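Local coordinates for protein ricin B-related lectin (Polyporus squamosus, PDB 5MUA) that probably binds galactose-containing carbohydrates through a ricin B-type lectin domain and carries a calcium-binding, papain-like protease domain, at residues B[89-101]-B[107-119]. Sequence-based numbering, arbitrary orientation. Where two conformers were deposited one is given.
Sequences PTGGDNQKWIISQ and KIKSKETGTFVTL. With GAL (beta-D-galactopyranose), chain J.
Strands 97-100 and 107-110 pair as an antiparallel beta hairpin in the lectin part of the chain, with Ile98 and Lys109, then Ser100 and Lys107, as its hydrogen-bonded pairs. Ile98 N gives a nearly straight bond to Lys109 O (2.7 Å, 172° at the hydrogen), and Lys111 N continues the pattern by donating to Lys96 O.

On the face bearing Trp97, Ile99, Ser110 and Ile108, the indole is the chief side-chain contact. With CG anti to its carbonyl carbon (chi1 -60°), the ring swings across the neighbouring strand: Trp97 CE3 meets Ile108 CG2 at 3.8 Å, and its CZ3 reaches both Ser110 CB and, at 3.6 Å, Val117 CG2. Water 3 sits over the centre of one ring face, donating to Lys96 O and hydrogen-bonded to Ser110 OG, while Trp97 NE1 is held by Met71 O, tying the hairpin to strand 70-73. On the other face Ile98 and Lys109 run side by side, Ile98 CD1, in the conformer given, lying 3.9 Å from Lys109 CE.

Beyond the strands, the extended Lys111 side chain leaves with CG anti to the backbone N (chi1 -179°) and crosses Asp93, Lys111 NZ forming a salt bridge to Asp93 OD1 (3.0 Å) from above the carboxylate plane. Water 1 links Asp93 OD2 to the same amine, which also pairs with Glu56.

From the 3-10 turn 93-95, Asn94 ND2 donates a 2.9 Å, nearly straight bond to galactose O3, and Asp72, Gly75 and His76 also hydrogen-bond the sugar. Gln95 NE2 bonds Asp72 and Arg88 O, while its OE1 accepts from Thr90 N. Gln95-Lys96-Trp97, with its buried indole, thus forms the QxW motif of the ricin B-type beta-trefoil.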
loop_
_atom_site.group_PDB
_atom_site.type_symbol
_atom_site.label_atom_id
_atom_site.label_comp_id
_atom_site.label_asym_id
_atom_site.label_seq_id
_atom_site.Cartn_x
_atom_site.Cartn_y
_atom_site.Cartn_z
ATOM N N PRO B 89 8.890 -24.764 -17.062
ATOM C CA PRO B 89 9.008 -24.350 -18.433
ATOM C C PRO B 89 10.221 -24.916 -19.147
ATOM O O PRO B 89 11.359 -24.829 -18.635
ATOM C CB PRO B 89 9.156 -22.812 -18.344
ATOM C CG PRO B 89 9.548 -22.511 -16.931
ATOM C CD PRO B 89 8.868 -23.601 -16.121
ATOM N N THR B 90 10.021 -25.464 -20.350
ATOM C CA THR B 90 11.146 -25.991 -21.119
ATOM C C THR B 90 11.357 -25.271 -22.455
ATOM O O THR B 90 12.349 -25.539 -23.125
ATOM C CB THR B 90 10.910 -27.487 -21.412
ATOM O OG1 THR B 90 9.743 -27.589 -22.205
ATOM C CG2 THR B 90 10.817 -28.304 -20.114
ATOM N N GLY B 91 10.387 -24.489 -22.938
ATOM C CA GLY B 91 10.407 -24.022 -24.301
ATOM C C GLY B 91 10.047 -25.114 -25.327
ATOM O O GLY B 91 10.064 -24.848 -26.504
ATOM N N GLY B 92 9.697 -26.325 -24.895
ATOM C CA GLY B 92 9.419 -27.422 -25.831
ATOM C C GLY B 92 8.053 -27.243 -26.492
ATOM O O GLY B 92 7.133 -26.592 -25.959
ATOM N N ASP B 93 7.881 -27.895 -27.628
ATOM C CA ASP B 93 6.649 -27.797 -28.368
ATOM C C ASP B 93 5.488 -28.578 -27.686
ATOM O O ASP B 93 4.291 -28.365 -28.033
ATOM C CB ASP B 93 6.864 -28.279 -29.770
ATOM C CG ASP B 93 7.494 -27.208 -30.642
ATOM O OD1 ASP B 93 7.502 -26.020 -30.265
ATOM O OD2 ASP B 93 7.909 -27.584 -31.724
ATOM N N ASN B 94 5.848 -29.456 -26.755
ATOM C CA ASN B 94 4.837 -30.172 -25.935
ATOM C C ASN B 94 4.337 -29.317 -24.775
ATOM O O ASN B 94 3.605 -29.798 -23.918
ATOM C CB ASN B 94 5.367 -31.501 -25.395
ATOM C CG ASN B 94 6.456 -31.311 -24.315
ATOM O OD1 ASN B 94 7.321 -30.431 -24.444
ATOM N ND2 ASN B 94 6.401 -32.115 -23.269
ATOM N N GLN B 95 4.769 -28.079 -24.670
ATOM C CA GLN B 95 4.104 -27.045 -23.808
ATOM C C GLN B 95 3.446 -25.915 -24.601
ATOM O O GLN B 95 3.070 -24.874 -24.033
ATOM C CB GLN B 95 5.119 -26.444 -22.795
ATOM C CG GLN B 95 5.736 -27.548 -21.936
ATOM C CD GLN B 95 6.671 -27.024 -20.897
ATOM O OE1 GLN B 95 7.065 -25.823 -20.931
ATOM N NE2 GLN B 95 6.948 -27.862 -19.887
ATOM N N LYS B 96 3.374 -26.054 -25.925
ATOM C CA LYS B 96 2.724 -25.104 -26.763
ATOM C C LYS B 96 1.451 -25.725 -27.289
ATOM O O LYS B 96 1.433 -26.925 -27.662
ATOM C CB LYS B 96 3.606 -24.731 -27.945
ATOM C CG LYS B 96 4.831 -23.904 -27.515
ATOM C CD LYS B 96 5.696 -23.573 -28.741
ATOM C CE LYS B 96 6.688 -22.450 -28.500
ATOM N NZ LYS B 96 7.764 -22.862 -27.603
ATOM N N TRP B 97 0.427 -24.898 -27.294
ATOM C CA TRP B 97 -0.970 -25.333 -27.511
ATOM C C TRP B 97 -1.677 -24.450 -28.534
ATOM O O TRP B 97 -1.638 -23.224 -28.420
ATOM C CB TRP B 97 -1.707 -25.310 -26.179
ATOM C CG TRP B 97 -1.089 -26.207 -25.177
ATOM C CD1 TRP B 97 -0.234 -25.857 -24.175
ATOM C CD2 TRP B 97 -1.231 -27.633 -25.085
ATOM N NE1 TRP B 97 0.169 -26.954 -23.519
ATOM C CE2 TRP B 97 -0.423 -28.063 -24.023
ATOM C CE3 TRP B 97 -1.936 -28.585 -25.811
ATOM C CZ2 TRP B 97 -0.333 -29.414 -23.619
ATOM C CZ3 TRP B 97 -1.900 -29.955 -25.387
ATOM C CH2 TRP B 97 -1.081 -30.371 -24.354
ATOM N N ILE B 98 -2.250 -25.082 -29.557
ATOM C CA ILE B 98 -2.949 -24.418 -30.630
ATOM C C ILE B 98 -4.397 -24.465 -30.197
ATOM O O ILE B 98 -4.983 -25.557 -30.048
ATOM C CB ILE B 98 -2.717 -25.074 -32.027
ATOM C CG1 ILE B 98 -1.209 -24.947 -32.416
ATOM C CG2 ILE B 98 -3.524 -24.306 -33.059
ATOM C CD1 ILE B 98 -0.769 -25.763 -33.649
ATOM N N ILE B 99 -4.975 -23.287 -30.024
ATOM C CA ILE B 99 -6.358 -23.137 -29.517
ATOM C C ILE B 99 -7.179 -22.557 -30.636
ATOM O O ILE B 99 -6.930 -21.449 -31.029
ATOM C CB ILE B 99 -6.385 -22.266 -28.280
ATOM C CG1 ILE B 99 -5.610 -22.968 -27.151
ATOM C CG2 ILE B 99 -7.843 -22.037 -27.834
ATOM C CD1 ILE B 99 -5.357 -22.069 -25.976
ATOM N N SER B 100 -8.172 -23.318 -31.097
ATOM C CA SER B 100 -8.958 -23.037 -32.303
ATOM C C SER B 100 -10.463 -23.275 -32.040
ATOM O O SER B 100 -10.841 -24.069 -31.150
ATOM C CB SER B 100 -8.462 -23.981 -33.436
ATOM O OG SER B 100 -8.921 -25.284 -33.089
ATOM N N GLN B 101 -11.329 -22.668 -32.877
ATOM C CA GLN B 101 -12.824 -22.540 -32.643
ATOM C C GLN B 101 -13.719 -23.453 -33.540
ATOM O O GLN B 101 -13.359 -23.720 -34.672
ATOM C CB GLN B 101 -13.208 -21.055 -32.862
ATOM C CG GLN B 101 -14.487 -20.600 -32.207
ATOM C CD GLN B 101 -14.796 -19.112 -32.415
ATOM O OE1 GLN B 101 -13.911 -18.278 -32.597
ATOM N NE2 GLN B 101 -16.059 -18.782 -32.368
ATOM N N LYS B 107 -11.088 -26.124 -29.271
ATOM C CA LYS B 107 -10.219 -27.263 -28.984
ATOM C C LYS B 107 -8.806 -26.779 -28.600
ATOM O O LYS B 107 -8.415 -25.649 -29.004
ATOM C CB LYS B 107 -10.144 -28.199 -30.199
ATOM C CG LYS B 107 -11.512 -28.832 -30.509
ATOM C CD LYS B 107 -11.489 -29.902 -31.589
ATOM C CE LYS B 107 -10.875 -31.147 -31.023
ATOM N NZ LYS B 107 -11.006 -32.318 -31.904
ATOM N N ILE B 108 -8.057 -27.669 -27.918
ATOM C CA ILE B 108 -6.688 -27.371 -27.425
ATOM C C ILE B 108 -5.773 -28.498 -27.963
ATOM O O ILE B 108 -5.778 -29.622 -27.476
ATOM C CB ILE B 108 -6.619 -27.331 -25.898
ATOM C CG1 ILE B 108 -7.748 -26.459 -25.320
ATOM C CG2 ILE B 108 -5.252 -26.844 -25.432
ATOM C CD1 ILE B 108 -7.890 -26.599 -23.824
ATOM N N LYS B 109 -4.912 -28.148 -28.925
ATOM C CA LYS B 109 -4.111 -29.143 -29.606
ATOM C C LYS B 109 -2.650 -28.919 -29.325
ATOM O O LYS B 109 -2.178 -27.775 -29.419
ATOM C CB LYS B 109 -4.330 -29.022 -31.102
ATOM C CG LYS B 109 -3.578 -30.087 -31.934
ATOM C CD LYS B 109 -3.908 -29.940 -33.373
ATOM C CE LYS B 109 -3.276 -28.724 -33.912
ATOM N NZ LYS B 109 -3.256 -28.677 -35.403
ATOM N N SER B 110 -1.959 -30.002 -28.974
ATOM C CA SER B 110 -0.476 -29.946 -28.749
ATOM C C SER B 110 0.253 -29.632 -30.056
ATOM O O SER B 110 0.017 -30.307 -31.090
ATOM C CB SER B 110 0.023 -31.241 -28.189
ATOM O OG SER B 110 1.449 -31.273 -28.277
ATOM N N LYS B 111 1.093 -28.603 -30.043
ATOM C CA LYS B 111 1.842 -28.224 -31.264
ATOM C C LYS B 111 2.744 -29.393 -31.614
ATOM O O LYS B 111 2.959 -29.667 -32.792
ATOM C CB LYS B 111 2.735 -27.002 -31.012
ATOM C CG LYS B 111 3.504 -26.568 -32.265
ATOM C CD LYS B 111 4.530 -25.549 -31.948
ATOM C CE LYS B 111 5.454 -25.172 -33.139
ATOM N NZ LYS B 111 6.509 -24.327 -32.487
ATOM N N GLU B 112 3.271 -30.086 -30.623
ATOM C CA GLU B 112 4.209 -31.161 -30.922
ATOM C C GLU B 112 3.542 -32.317 -31.631
ATOM O O GLU B 112 4.034 -32.755 -32.681
ATOM C CB GLU B 112 4.870 -31.656 -29.676
ATOM C CG GLU B 112 5.585 -32.995 -29.539
ATOM C CD GLU B 112 6.980 -32.936 -30.045
ATOM O OE1 GLU B 112 7.537 -34.012 -30.277
ATOM O OE2 GLU B 112 7.502 -31.814 -30.149
ATOM N N THR B 113 2.403 -32.761 -31.097
ATOM C CA THR B 113 1.805 -34.020 -31.531
ATOM C C THR B 113 0.611 -33.948 -32.409
ATOM O O THR B 113 0.301 -34.926 -33.061
ATOM C CB THR B 113 1.437 -34.867 -30.325
ATOM O OG1 THR B 113 0.399 -34.216 -29.603
ATOM C CG2 THR B 113 2.619 -35.134 -29.444
ATOM N N GLY B 114 -0.071 -32.805 -32.487
ATOM C CA GLY B 114 -1.378 -32.766 -33.097
ATOM C C GLY B 114 -2.446 -33.483 -32.314
ATOM O O GLY B 114 -3.560 -33.619 -32.836
ATOM N N THR B 115 -2.154 -34.004 -31.109
ATOM C CA THR B 115 -3.216 -34.601 -30.277
ATOM C C THR B 115 -3.843 -33.563 -29.381
ATOM O O THR B 115 -3.287 -32.468 -29.158
ATOM C CB THR B 115 -2.729 -35.799 -29.463
ATOM O OG1 THR B 115 -1.696 -35.405 -28.577
ATOM C CG2 THR B 115 -2.158 -36.895 -30.391
ATOM N N PHE B 116 -5.035 -33.871 -28.905
ATOM C CA PHE B 116 -5.900 -32.873 -28.258
ATOM C C PHE B 116 -6.075 -33.138 -26.788
ATOM O O PHE B 116 -6.146 -34.289 -26.342
ATOM C CB PHE B 116 -7.281 -32.859 -28.919
ATOM C CG PHE B 116 -7.249 -32.436 -30.349
ATOM C CD1 PHE B 116 -7.294 -31.132 -30.691
ATOM C CD2 PHE B 116 -7.148 -33.383 -31.366
ATOM C CE1 PHE B 116 -7.255 -30.719 -32.029
ATOM C CE2 PHE B 116 -7.093 -32.979 -32.712
ATOM C CZ PHE B 116 -7.186 -31.653 -33.037
ATOM N N VAL B 117 -6.202 -32.060 -26.019
ATOM C CA VAL B 117 -6.542 -32.211 -24.626
ATOM C C VAL B 117 -7.980 -32.807 -24.548
ATOM O O VAL B 117 -8.927 -32.235 -25.139
ATOM C CB VAL B 117 -6.566 -30.823 -23.915
ATOM C CG1 VAL B 117 -7.032 -30.933 -22.473
ATOM C CG2 VAL B 117 -5.234 -30.132 -23.990
ATOM N N THR B 118 -8.120 -33.871 -23.783
ATOM C CA THR B 118 -9.286 -34.722 -23.800
ATOM C C THR B 118 -9.713 -35.085 -22.421
ATOM O O THR B 118 -8.912 -35.416 -21.619
ATOM C CB THR B 118 -8.965 -35.996 -24.614
ATOM O OG1 THR B 118 -8.443 -35.627 -25.920
ATOM C CG2 THR B 118 -10.155 -36.929 -24.713
ATOM N N LEU B 119 -11.008 -34.994 -22.127
ATOM C CA LEU B 119 -11.563 -35.459 -20.845
ATOM C C LEU B 119 -11.911 -36.932 -21.029
ATOM O O LEU B 119 -12.742 -37.256 -21.856
ATOM C CB LEU B 119 -12.807 -34.643 -20.489
ATOM C CG LEU B 119 -13.490 -35.081 -19.206
ATOM C CD1 LEU B 119 -12.530 -35.138 -18.056
ATOM C CD2 LEU B 119 -14.598 -34.108 -18.853
HETATM C C1 GAL J . 9.940 -35.107 -20.661
HETATM C C2 GAL J . 9.456 -33.804 -21.294
HETATM C C3 GAL J . 8.823 -32.834 -20.316
HETATM C C4 GAL J . 7.784 -33.588 -19.472
HETATM C C5 GAL J . 8.402 -34.879 -18.871
HETATM C C6 GAL J . 7.405 -35.751 -18.137
HETATM O O1 GAL J . 10.243 -35.952 -21.732
HETATM O O2 GAL J . 10.588 -33.155 -21.898
HETATM O O3 GAL J . 8.281 -31.738 -21.099
HETATM O O4 GAL J . 6.692 -33.911 -20.372
HETATM O O5 GAL J . 8.948 -35.716 -19.904
HETATM O O6 GAL J . 8.110 -36.823 -17.534
HETATM O O HOH W 1 9.291 -25.720 -32.964
HETATM O O HOH W 2 8.287 -30.808 -27.620
HETATM O O HOH W 3 1.729 -29.295 -26.333
#